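Aminopeptidase-like protein (Chaetomium thermophilum, PDB 5JM6) is probably a zinc-dependent aminopeptidase of the M18 family that assembles into dodecamers and is linked to the Cvt pathway of selective autophagy. Local coordinates at residues 129-134 with 334-339; 109-114 with 351-356; 303-308 with 390-395; 386-391 with 501-506; 414-419 with 475-480. All blocks are in the same frame, centred on the assembly; numbering follows the deposited sequence.

How the interactions relate
The five contacts spread across one mixed sheet, whose neighbouring strands run 111-117, 330-336, 127-133, 386-394, 473-481 and 417-419. Interactions 1 and 5 pair strands within it, their centres about 16 Å apart; interactions 2 and 4 lay helices 353-368 and 495-514 on its two opposite faces. Interaction 3 brings the start of helix 305-320 to the break in strand 386-394, at D391, about 12 Å from interaction 1 between centres, and shares a zinc ion with it. Interaction 4 uses the same strand and shares S390 and D391 with interaction 3. Along the chain, segments of interactions 1 and 3 alternate, so distant sequence regions converge on the metal site.

Interaction 1 (129-134 with 334-339); sequences MIAGHI and ALFDDE. With ZN (zinc ion), chain H.
H133 and E339 face each other where two parallel strands, 127-133 and 330-336, run out of the sheet. Four backbone hydrogen bonds fix the register up to that point: A334 N to I130 O (2.7 Å), G132 N to A334 O, F336 N to G132 O, and I134 N to F336 O. On the face that carries A131 and F336, A131 CB lies in the plane of the F336 ring, 3.8 Å from F336 CE2. The other face brings I134 CG2 across L335 CD1 at about a right angle.

The H133 side chain can be followed outward. Its CB lies 3.5 Å from F336 O and also beside E339 CB. At the next bond, CG is set between the backbone N and the carbonyl carbon (chi1 69°), which swings the ring beneath E339, whose CB sits over the ring face, 3.8 Å from the centroid of the H133 ring. ND1 is hydrogen-bonded to D135 OD1, an acceptor that also receives E339 N. CD2 and CE1 both lie under the E339 carboxylate, near OE2, and at the tip NE2 binds zinc at 2.1 Å. That carboxylate is tilted 43° from the ring plane; E339 is a zinc ligand in a structure of this protein, but here it is poorly ordered and not bound to the ion. D135, a second-shell residue, helps fix the ring's rotation together with the zinc. A metal ligand at the C-terminal end of a central parallel strand is consistent with the zinc exopeptidase fold, here in the dizinc site of an M18 family member.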
# COMPACT_ATOMS: atom_id res chain seq x y z
N MET A 129 49.24 23.11 16.96
CA MET A 129 48.52 23.55 15.77
C MET A 129 47.01 23.41 15.89
O MET A 129 46.49 22.47 16.49
CB MET A 129 49.02 22.79 14.54
CG MET A 129 49.16 21.29 14.71
SD MET A 129 49.77 20.48 13.21
CE MET A 129 51.25 19.67 13.82
N ILE A 130 46.31 24.38 15.30
CA ILE A 130 44.85 24.37 15.21
C ILE A 130 44.43 24.42 13.75
O ILE A 130 44.95 25.23 12.97
CB ILE A 130 44.22 25.57 15.95
CG1 ILE A 130 44.75 25.66 17.39
CG2 ILE A 130 42.70 25.47 15.93
CD1 ILE A 130 44.36 26.93 18.10
N ALA A 131 43.50 23.56 13.38
CA ALA A 131 42.97 23.54 12.02
C ALA A 131 41.47 23.78 12.01
O ALA A 131 40.75 23.32 12.90
CB ALA A 131 43.30 22.22 11.34
N GLY A 132 41.00 24.52 11.01
CA GLY A 132 39.58 24.79 10.85
C GLY A 132 39.28 25.08 9.39
O GLY A 132 40.20 25.15 8.58
N HIS A 133 38.00 25.24 9.06
CA HIS A 133 37.64 25.59 7.69
C HIS A 133 36.88 26.91 7.64
O HIS A 133 36.09 27.21 8.53
CB HIS A 133 36.82 24.47 7.03
CG HIS A 133 35.45 24.28 7.59
ND1 HIS A 133 34.33 24.87 7.03
CD2 HIS A 133 35.00 23.54 8.63
CE1 HIS A 133 33.26 24.52 7.72
NE2 HIS A 133 33.64 23.71 8.70
N ILE A 134 37.20 27.74 6.66
CA ILE A 134 36.50 29.02 6.48
C ILE A 134 35.50 29.08 5.33
O ILE A 134 34.97 30.15 5.03
CB ILE A 134 37.50 30.17 6.35
CG1 ILE A 134 38.58 29.85 5.32
CG2 ILE A 134 38.15 30.44 7.70
CD1 ILE A 134 39.48 31.02 5.03
N ALA A 334 45.88 26.79 10.95
CA ALA A 334 45.63 26.49 9.55
C ALA A 334 44.15 26.59 9.23
O ALA A 334 43.33 25.84 9.77
CB ALA A 334 46.15 25.09 9.21
N LEU A 335 43.79 27.54 8.37
CA LEU A 335 42.41 27.71 7.95
C LEU A 335 42.25 27.25 6.51
O LEU A 335 42.88 27.79 5.60
CB LEU A 335 41.97 29.17 8.11
CG LEU A 335 42.12 29.75 9.52
CD1 LEU A 335 41.56 31.16 9.60
CD2 LEU A 335 41.46 28.84 10.55
N PHE A 336 41.36 26.28 6.30
CA PHE A 336 41.24 25.61 5.01
C PHE A 336 39.92 25.94 4.33
O PHE A 336 38.97 26.39 4.96
CB PHE A 336 41.33 24.09 5.17
CG PHE A 336 42.62 23.60 5.73
CD1 PHE A 336 43.73 23.44 4.92
CD2 PHE A 336 42.73 23.29 7.08
CE1 PHE A 336 44.93 22.98 5.45
CE2 PHE A 336 43.92 22.84 7.61
CZ PHE A 336 45.02 22.68 6.79
N ASP A 337 39.91 25.73 3.03
CA ASP A 337 38.72 25.88 2.21
C ASP A 337 38.17 24.49 1.87
O ASP A 337 38.91 23.51 1.90
CB ASP A 337 39.04 26.67 0.94
CG ASP A 337 37.82 26.93 0.07
OD1 ASP A 337 36.69 26.67 0.53
OD2 ASP A 337 38.01 27.39 -1.07
N ASP A 338 36.86 24.43 1.63
CA ASP A 338 36.18 23.23 1.10
C ASP A 338 36.02 22.02 2.03
O ASP A 338 36.18 20.89 1.58
CB ASP A 338 36.90 22.74 -0.16
CG ASP A 338 37.01 23.80 -1.23
OD1 ASP A 338 36.06 24.59 -1.39
OD2 ASP A 338 38.06 23.85 -1.90
N GLU A 339 35.69 22.24 3.30
CA GLU A 339 35.49 21.10 4.21
C GLU A 339 34.10 20.48 4.06
O GLU A 339 33.91 19.29 4.34
CB GLU A 339 35.71 21.54 5.66
CG GLU A 339 35.47 20.45 6.71
CD GLU A 339 34.03 20.42 7.20
OE1 GLU A 339 33.54 19.33 7.55
OE2 GLU A 339 33.39 21.50 7.24
ZN ZN H . 32.20 22.67 9.88

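Interaction 2 (109-114 with 351-356); sequences GSSIIA and GNFLPI
Strand 111-117 and the first turn of helix 353-368 come closest at I113 and L354, whose CA atoms lie 7.4 Å apart, a spacing bridged mainly by side chains. This is helix-on-sheet packing in an α/β fold: the helix lies on the sheet face that carries S111 and I113. Just before the packed residues the strand is irregular, with S110 and S111 both facing R107 in a classic beta bulge.

F353 reaches toward the strand because its ring is carried trans to the amide nitrogen (chi1 -167°), while the I113 side chain comes from the opposite direction. I113 CD1 lands over the centre of the F353 ring, 3.5 Å from the centroid and only 9° off the ring normal, a clear CH-pi contact. The backbone N of I112 lies at the ring edge, 3.9 Å from F353 CE2. S111 CB meets F353 CE2 obliquely at 3.7 Å, and S111 OG is held by Q347 O. Nearby, L354 also packs on L332 and F336 of strand 330-336, spreading the helix over the sheet. M470 of a second subunit packs against N352, so a subunit contact lies beside this turn. The second anchor for the isoleucine tip is L354, where I113 CD1 lies 3.9 Å from L354 CD1.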
# COMPACT_ATOMS: atom_id res chain seq x y z
N GLY A 109 44.16 32.22 -2.34
CA GLY A 109 43.51 33.33 -1.67
C GLY A 109 42.34 32.90 -0.80
O GLY A 109 41.63 33.75 -0.26
N SER A 110 42.05 31.60 -0.78
CA SER A 110 41.05 31.02 0.11
C SER A 110 41.57 30.13 1.26
O SER A 110 40.78 29.65 2.07
CB SER A 110 40.05 30.23 -0.72
OG SER A 110 40.69 29.20 -1.45
N SER A 111 42.88 29.88 1.30
CA SER A 111 43.46 29.06 2.37
C SER A 111 44.67 29.77 2.96
O SER A 111 45.46 30.35 2.23
CB SER A 111 43.88 27.68 1.85
OG SER A 111 42.84 26.73 2.02
N ILE A 112 44.80 29.73 4.28
CA ILE A 112 45.89 30.44 4.92
C ILE A 112 46.42 29.70 6.15
O ILE A 112 45.65 29.13 6.93
CB ILE A 112 45.47 31.88 5.30
CG1 ILE A 112 46.64 32.66 5.89
CG2 ILE A 112 44.27 31.87 6.26
CD1 ILE A 112 46.34 34.11 6.15
N ILE A 113 47.74 29.70 6.29
CA ILE A 113 48.42 29.11 7.43
C ILE A 113 49.33 30.15 8.06
O ILE A 113 50.24 30.65 7.41
CB ILE A 113 49.25 27.88 7.02
CG1 ILE A 113 48.35 26.77 6.50
CG2 ILE A 113 50.09 27.39 8.19
CD1 ILE A 113 49.11 25.63 5.85
N ALA A 114 49.07 30.48 9.33
CA ALA A 114 49.88 31.45 10.05
C ALA A 114 50.54 30.80 11.25
O ALA A 114 49.94 29.96 11.92
CB ALA A 114 49.04 32.64 10.48
N GLY A 351 44.52 17.77 1.71
CA GLY A 351 45.53 18.12 0.72
C GLY A 351 46.92 18.45 1.25
O GLY A 351 47.14 18.54 2.46
N ASN A 352 47.85 18.65 0.32
CA ASN A 352 49.27 18.92 0.58
C ASN A 352 49.58 20.06 1.55
O ASN A 352 50.61 20.05 2.22
CB ASN A 352 49.96 19.24 -0.76
CG ASN A 352 51.39 18.74 -0.83
OD1 ASN A 352 51.92 18.17 0.12
ND2 ASN A 352 52.03 18.94 -1.98
N PHE A 353 48.66 21.02 1.63
CA PHE A 353 48.97 22.36 2.11
C PHE A 353 49.70 22.43 3.46
O PHE A 353 50.80 22.98 3.54
CB PHE A 353 47.69 23.19 2.19
CG PHE A 353 47.93 24.66 2.37
CD1 PHE A 353 49.11 25.25 1.95
CD2 PHE A 353 46.97 25.46 2.97
CE1 PHE A 353 49.33 26.60 2.12
CE2 PHE A 353 47.19 26.82 3.15
CZ PHE A 353 48.37 27.39 2.72
N LEU A 354 49.10 21.88 4.52
CA LEU A 354 49.73 21.96 5.83
C LEU A 354 50.98 21.07 5.99
O LEU A 354 51.97 21.53 6.56
CB LEU A 354 48.72 21.66 6.95
CG LEU A 354 49.31 21.72 8.36
CD1 LEU A 354 49.77 23.13 8.71
CD2 LEU A 354 48.32 21.20 9.40
N PRO A 355 50.93 19.81 5.53
CA PRO A 355 52.16 19.02 5.67
C PRO A 355 53.37 19.58 4.92
O PRO A 355 54.45 19.66 5.51
CB PRO A 355 51.76 17.66 5.09
CG PRO A 355 50.32 17.56 5.39
CD PRO A 355 49.79 18.95 5.17
N ILE A 356 53.21 19.99 3.66
CA ILE A 356 54.36 20.47 2.89
C ILE A 356 54.88 21.79 3.47
O ILE A 356 56.08 22.05 3.45
CB ILE A 356 54.03 20.63 1.38
CG1 ILE A 356 55.32 20.85 0.58
CG2 ILE A 356 53.04 21.76 1.14
CD1 ILE A 356 55.15 20.64 -0.91

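Interaction 3 (303-308 with 390-395); sequences GRIDDK and SDVTHA. With ZN (zinc ion), chain H; ZN (zinc ion), chain G.
The carboxylates of D307 and D391 lie close together with their planes turned 46° apart. V392 N comes to D391 OD1 from above the carboxylate plane, in a bent 2.8 Å hydrogen bond. Both D391 oxygens chelate the same zinc ion. This is the dizinc centre of the M18 family, built where the beginning of helix 305-320 meets the break in strand 386-394.

D306 supplies the bridge. Its chi1 of -175° points the carboxylate away from its own amide nitrogen and in between the metals: OD1 of D306 binds the zinc held by D391 at 2.0 Å, and OD2 of D306 binds the second. H133 completes the first site, E340 and H485 the second.

D307, a zinc ligand in a structure of this protein, binds neither ion in this chain. D307 OD1 lies 3.1 Å from D391 OD1, and D307 OD2 lies 2.9 Å from S390 O, so acceptors gather here. D307 OD2 accepts a hydrogen bond from H133 N, which ties it to the metal ligand's backbone. V392 packs its methyls against the backbone of residues 305-307. One of these, V392 CG2, sits 3.7 Å from D306 CA, with D306 CG also nearby.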
# COMPACT_ATOMS: atom_id res chain seq x y z
N GLY A 303 24.68 34.26 10.05
CA GLY A 303 24.80 33.16 9.11
C GLY A 303 26.25 32.85 8.83
O GLY A 303 27.13 33.66 9.13
N ARG A 304 26.49 31.68 8.23
CA ARG A 304 27.83 31.18 7.91
C ARG A 304 28.67 30.88 9.14
O ARG A 304 29.89 30.99 9.11
CB ARG A 304 28.59 32.16 7.02
CG ARG A 304 27.81 32.67 5.83
CD ARG A 304 28.52 33.84 5.19
NE ARG A 304 28.21 35.10 5.87
CZ ARG A 304 27.08 35.77 5.68
NH1 ARG A 304 26.15 35.31 4.86
NH2 ARG A 304 26.86 36.91 6.33
N ILE A 305 28.01 30.49 10.23
CA ILE A 305 28.73 30.16 11.44
C ILE A 305 29.45 28.82 11.29
O ILE A 305 30.47 28.62 11.97
CB ILE A 305 27.80 30.13 12.68
CG1 ILE A 305 27.11 31.48 12.87
CG2 ILE A 305 28.59 29.82 13.95
CD1 ILE A 305 26.44 31.63 14.22
N ASP A 306 29.01 27.93 10.39
CA ASP A 306 29.69 26.63 10.36
C ASP A 306 31.12 26.97 9.96
O ASP A 306 31.46 27.21 8.80
CB ASP A 306 29.02 25.62 9.40
CG ASP A 306 29.67 24.22 9.46
OD1 ASP A 306 30.91 24.11 9.50
OD2 ASP A 306 28.94 23.20 9.49
N ASP A 307 31.90 26.92 11.03
CA ASP A 307 33.32 27.21 11.23
C ASP A 307 33.96 28.58 10.97
O ASP A 307 35.12 28.74 11.33
CB ASP A 307 34.18 26.19 10.53
CG ASP A 307 34.92 25.33 11.52
OD1 ASP A 307 34.61 25.47 12.72
OD2 ASP A 307 35.83 24.58 11.14
N LYS A 308 33.26 29.57 10.43
CA LYS A 308 33.86 30.90 10.51
C LYS A 308 34.04 31.25 12.00
O LYS A 308 34.97 31.97 12.36
CB LYS A 308 33.01 31.96 9.79
CG LYS A 308 33.32 32.09 8.30
CD LYS A 308 32.29 32.96 7.61
CE LYS A 308 32.75 33.42 6.23
NZ LYS A 308 32.46 32.43 5.15
N SER A 390 39.28 21.93 14.82
CA SER A 390 38.11 22.57 15.41
C SER A 390 37.01 22.89 14.40
O SER A 390 37.18 23.74 13.53
CB SER A 390 38.53 23.84 16.15
OG SER A 390 38.95 24.86 15.26
N ASP A 391 35.90 22.18 14.53
CA ASP A 391 34.67 22.48 13.81
C ASP A 391 33.57 22.72 14.83
O ASP A 391 33.65 22.22 15.95
CB ASP A 391 34.28 21.35 12.85
CG ASP A 391 33.39 21.82 11.72
OD1 ASP A 391 32.98 23.00 11.73
OD2 ASP A 391 33.09 21.01 10.81
N VAL A 392 32.53 23.46 14.46
CA VAL A 392 31.43 23.74 15.38
C VAL A 392 30.70 22.45 15.77
O VAL A 392 30.73 21.46 15.05
CB VAL A 392 30.44 24.74 14.77
CG1 VAL A 392 30.97 26.16 14.90
CG2 VAL A 392 30.17 24.40 13.32
N THR A 393 30.05 22.49 16.94
CA THR A 393 29.32 21.34 17.47
C THR A 393 27.88 21.73 17.80
O THR A 393 27.56 22.91 17.87
CB THR A 393 29.99 20.77 18.74
OG1 THR A 393 30.21 21.82 19.68
CG2 THR A 393 31.31 20.10 18.40
N HIS A 394 27.03 20.73 18.02
CA HIS A 394 25.62 20.99 18.25
C HIS A 394 25.33 21.29 19.72
O HIS A 394 25.57 20.45 20.59
CB HIS A 394 24.78 19.80 17.78
CG HIS A 394 25.04 19.40 16.36
ND1 HIS A 394 24.75 20.22 15.29
CD2 HIS A 394 25.57 18.27 15.84
CE1 HIS A 394 25.09 19.62 14.17
NE2 HIS A 394 25.59 18.43 14.47
N ALA A 395 24.83 22.48 19.99
CA ALA A 395 24.36 22.84 21.32
C ALA A 395 23.08 22.07 21.62
O ALA A 395 22.42 21.57 20.70
CB ALA A 395 24.12 24.34 21.43
ZN ZN H . 32.20 22.67 9.88
ZN ZN G . 29.04 22.64 7.77

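Interaction 4 (386-391 with 501-506). With ZN (zinc ion), chain H.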
# COMPACT_ATOMS: atom_id res chain seq x y z
N PHE A 386 50.79 18.42 18.70
CA PHE A 386 49.39 18.14 18.98
C PHE A 386 48.53 18.99 18.05
O PHE A 386 48.81 20.18 17.86
CB PHE A 386 49.06 18.42 20.45
CG PHE A 386 47.72 17.90 20.88
CD1 PHE A 386 46.57 18.63 20.65
CD2 PHE A 386 47.62 16.68 21.52
CE1 PHE A 386 45.34 18.16 21.05
CE2 PHE A 386 46.39 16.20 21.92
CZ PHE A 386 45.25 16.94 21.68
N LEU A 387 47.47 18.40 17.51
CA LEU A 387 46.60 19.10 16.57
C LEU A 387 45.19 19.21 17.10
O LEU A 387 44.51 18.20 17.29
CB LEU A 387 46.58 18.39 15.22
CG LEU A 387 45.48 18.93 14.28
CD1 LEU A 387 45.91 20.24 13.63
CD2 LEU A 387 45.05 17.90 13.24
N VAL A 388 44.73 20.43 17.34
CA VAL A 388 43.33 20.64 17.66
C VAL A 388 42.58 20.96 16.38
O VAL A 388 42.75 22.03 15.80
CB VAL A 388 43.14 21.76 18.70
CG1 VAL A 388 41.67 22.06 18.90
CG2 VAL A 388 43.80 21.38 20.02
N SER A 389 41.77 20.01 15.94
CA SER A 389 40.95 20.18 14.74
C SER A 389 39.59 20.68 15.17
O SER A 389 38.82 19.96 15.82
CB SER A 389 40.82 18.86 13.98
OG SER A 389 39.82 18.93 12.98
N SER A 390 39.28 21.93 14.82
CA SER A 390 38.11 22.57 15.41
C SER A 390 37.01 22.89 14.40
O SER A 390 37.18 23.74 13.53
CB SER A 390 38.53 23.84 16.15
OG SER A 390 38.95 24.86 15.26
N ASP A 391 35.90 22.18 14.53
CA ASP A 391 34.67 22.48 13.81
C ASP A 391 33.57 22.72 14.83
O ASP A 391 33.65 22.22 15.95
CB ASP A 391 34.28 21.35 12.85
CG ASP A 391 33.39 21.82 11.72
OD1 ASP A 391 32.98 23.00 11.73
OD2 ASP A 391 33.09 21.01 10.81
N LYS A 501 39.74 32.14 24.21
CA LYS A 501 40.33 31.88 25.51
C LYS A 501 40.89 30.46 25.60
O LYS A 501 42.01 30.25 26.06
CB LYS A 501 39.32 32.12 26.62
CG LYS A 501 39.91 32.09 28.01
CD LYS A 501 38.83 32.14 29.07
CE LYS A 501 39.42 32.28 30.46
NZ LYS A 501 38.36 32.29 31.50
N PHE A 502 40.11 29.48 25.13
CA PHE A 502 40.56 28.10 25.17
C PHE A 502 41.70 27.83 24.20
O PHE A 502 42.69 27.18 24.56
CB PHE A 502 39.41 27.13 24.87
CG PHE A 502 39.88 25.73 24.60
CD1 PHE A 502 40.35 24.94 25.63
CD2 PHE A 502 39.87 25.22 23.31
CE1 PHE A 502 40.80 23.66 25.39
CE2 PHE A 502 40.32 23.94 23.07
CZ PHE A 502 40.78 23.16 24.11
N TYR A 503 41.56 28.29 22.96
CA TYR A 503 42.59 28.07 21.95
C TYR A 503 43.91 28.72 22.35
O TYR A 503 44.97 28.12 22.19
CB TYR A 503 42.16 28.60 20.59
CG TYR A 503 40.98 27.88 19.98
CD1 TYR A 503 40.85 26.50 20.10
CD2 TYR A 503 40.01 28.58 19.29
CE1 TYR A 503 39.77 25.84 19.54
CE2 TYR A 503 38.93 27.93 18.73
CZ TYR A 503 38.81 26.57 18.86
OH TYR A 503 37.73 25.93 18.30
N LYS A 504 43.84 29.94 22.87
CA LYS A 504 45.04 30.61 23.35
C LYS A 504 45.68 29.79 24.46
O LYS A 504 46.90 29.68 24.54
CB LYS A 504 44.74 32.03 23.86
CG LYS A 504 45.99 32.75 24.36
CD LYS A 504 45.65 34.02 25.13
CE LYS A 504 46.73 34.34 26.16
NZ LYS A 504 47.87 35.13 25.60
N GLY A 505 44.83 29.21 25.31
CA GLY A 505 45.31 28.35 26.38
C GLY A 505 46.09 27.17 25.84
O GLY A 505 47.13 26.80 26.38
N PHE A 506 45.59 26.59 24.75
CA PHE A 506 46.25 25.44 24.14
C PHE A 506 47.61 25.81 23.54
O PHE A 506 48.61 25.18 23.86
CB PHE A 506 45.34 24.83 23.06
CG PHE A 506 46.05 23.91 22.12
CD1 PHE A 506 46.41 22.63 22.51
CD2 PHE A 506 46.35 24.31 20.83
CE1 PHE A 506 47.07 21.78 21.64
CE2 PHE A 506 47.01 23.47 19.95
CZ PHE A 506 47.36 22.20 20.36
ZN ZN H . 32.20 22.67 9.88
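S390 OG has a weak hydrogen bond to A131 O on the adjacent strand, and Y503 OH lies close by without joining it. The separation of Y503 OH from S390 OG is 3.4 Å, but the angle is too poor for a hydrogen bond, and the tyrosine oxygen rests instead beside S390 CB. The serine hydroxyl is thus directed to the adjacent strand. Y503 arrives from the helix with its ring packed also on C310 and A317 of helix 305-320, and V388 CG1 approaches Y503 CE1 obliquely at 4.3 Å.

These residues join the central sheet to its helical cover. Strand 386-390 and helix 501-506 run nearly antiparallel, at 165°, with axes 11.0 Å apart, and helices 305-320 and 430-443 flank helix 495-514 on the same sheet face, one of the two helical layers of the α/β sandwich.

F506 carries the apolar part. A chi1 of 164° extends its side chain straight at the strand, where V388 CG2 sits over the ring centre, 3.6 Å from the F506 centroid. F386 meets F506 rim to rim, with centroids 5.6 Å apart and planes at 57°. F386 O lies at the edge of the F506 ring, in its plane and 3.5 Å from F506 CZ. W510, one turn further along the helix, meets the ring of F386.

Interaction 5 (414-419 with 475-480)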
# COMPACT_ATOMS: atom_id res chain seq x y z
N VAL A 414 29.31 28.77 27.92
CA VAL A 414 29.96 27.95 28.94
C VAL A 414 31.41 27.73 28.55
O VAL A 414 32.33 28.08 29.30
CB VAL A 414 29.23 26.61 29.13
CG1 VAL A 414 30.10 25.64 29.91
CG2 VAL A 414 27.91 26.82 29.84
N GLY A 415 31.61 27.12 27.39
CA GLY A 415 32.95 26.88 26.91
C GLY A 415 32.94 25.91 25.76
O GLY A 415 31.88 25.50 25.28
N VAL A 416 34.13 25.52 25.34
CA VAL A 416 34.28 24.66 24.18
C VAL A 416 33.93 23.21 24.51
O VAL A 416 34.15 22.74 25.63
CB VAL A 416 35.70 24.76 23.64
CG1 VAL A 416 35.76 24.15 22.30
CG2 VAL A 416 36.10 26.22 23.53
N ALA A 417 33.38 22.50 23.53
CA ALA A 417 33.02 21.11 23.70
C ALA A 417 34.06 20.19 23.07
O ALA A 417 34.50 20.42 21.94
CB ALA A 417 31.65 20.83 23.08
N LEU A 418 34.46 19.16 23.81
CA LEU A 418 35.30 18.12 23.24
C LEU A 418 34.37 17.10 22.60
O LEU A 418 33.56 16.47 23.27
CB LEU A 418 36.19 17.47 24.30
CG LEU A 418 37.49 18.17 24.72
CD1 LEU A 418 37.27 19.63 25.08
CD2 LEU A 418 38.13 17.45 25.88
N CYS A 419 34.50 16.95 21.28
CA CYS A 419 33.62 16.09 20.51
C CYS A 419 34.17 14.67 20.48
O CYS A 419 35.32 14.46 20.09
CB CYS A 419 33.45 16.64 19.09
SG CYS A 419 31.89 16.22 18.28
N ALA A 475 42.77 16.00 18.64
CA ALA A 475 41.43 15.97 19.21
C ALA A 475 40.48 16.80 18.36
O ALA A 475 40.90 17.75 17.70
CB ALA A 475 41.44 16.49 20.64
N ASP A 476 39.20 16.43 18.36
CA ASP A 476 38.19 17.28 17.76
C ASP A 476 37.50 18.13 18.80
O ASP A 476 37.00 17.63 19.81
CB ASP A 476 37.15 16.49 16.97
CG ASP A 476 37.61 16.19 15.56
OD1 ASP A 476 38.59 15.44 15.40
OD2 ASP A 476 37.04 16.77 14.62
N VAL A 477 37.45 19.42 18.52
CA VAL A 477 37.06 20.42 19.48
C VAL A 477 36.07 21.36 18.81
O VAL A 477 36.23 21.69 17.64
CB VAL A 477 38.32 21.16 19.99
CG1 VAL A 477 37.98 22.48 20.58
CG2 VAL A 477 39.07 20.30 20.99
N GLY A 478 35.04 21.77 19.53
CA GLY A 478 34.10 22.69 18.92
C GLY A 478 33.36 23.61 19.86
O GLY A 478 33.10 23.29 21.02
N ILE A 479 32.99 24.76 19.31
CA ILE A 479 32.17 25.73 20.01
C ILE A 479 30.72 25.39 19.69
O ILE A 479 30.37 25.20 18.52
CB ILE A 479 32.51 27.17 19.58
CG1 ILE A 479 34.01 27.43 19.78
CG2 ILE A 479 31.68 28.18 20.34
CD1 ILE A 479 34.46 28.82 19.37
N PRO A 480 29.88 25.27 20.73
CA PRO A 480 28.51 24.81 20.52
C PRO A 480 27.66 25.80 19.73
O PRO A 480 27.87 27.01 19.82
CB PRO A 480 27.97 24.65 21.94
CG PRO A 480 28.79 25.58 22.76
CD PRO A 480 30.16 25.55 22.15
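An antiparallel strand pair on the far flank of the large mixed sheet holds this contact: the short strand 417-419 runs beside strand 473-481, and beyond it lies the outermost strand of the chain's sheet, 448-450. A417 and G478 form a hydrogen-bonded pair, with A417 N to G478 O at 2.6 Å and G478 N to A417 O at 2.8 Å. Next along comes the non-hydrogen-bonded pair L418 and V477. A third bond, C419 N to D476 O at 3.0 Å, has its donor tilted 31° from the plane of the D476 carbonyl. The short strand segments cross at 139°, well away from strictly antiparallel, as befits a twisted sheet edge.

Side chains pack around this backbone pairing. V416 CG1 reaches back over the neighbouring strand and lies beside G478 O and V477 CG1, the two valines crossing at about a right angle. V477 also packs on L436 of helix 430-443, and so carries the pair into the helical layer. Next to V416, P480 CD rests 3.6 Å from G415 O, a carbonyl that accepts a hydrogen bond from Q448 NE2. A417 and C419 both touch T393 of strand 386-394. With three backbone hydrogen bonds matched in turn, the chemistry suggests that the register here is set chiefly by the main chain, while V477 connects the pair to helix 430-443.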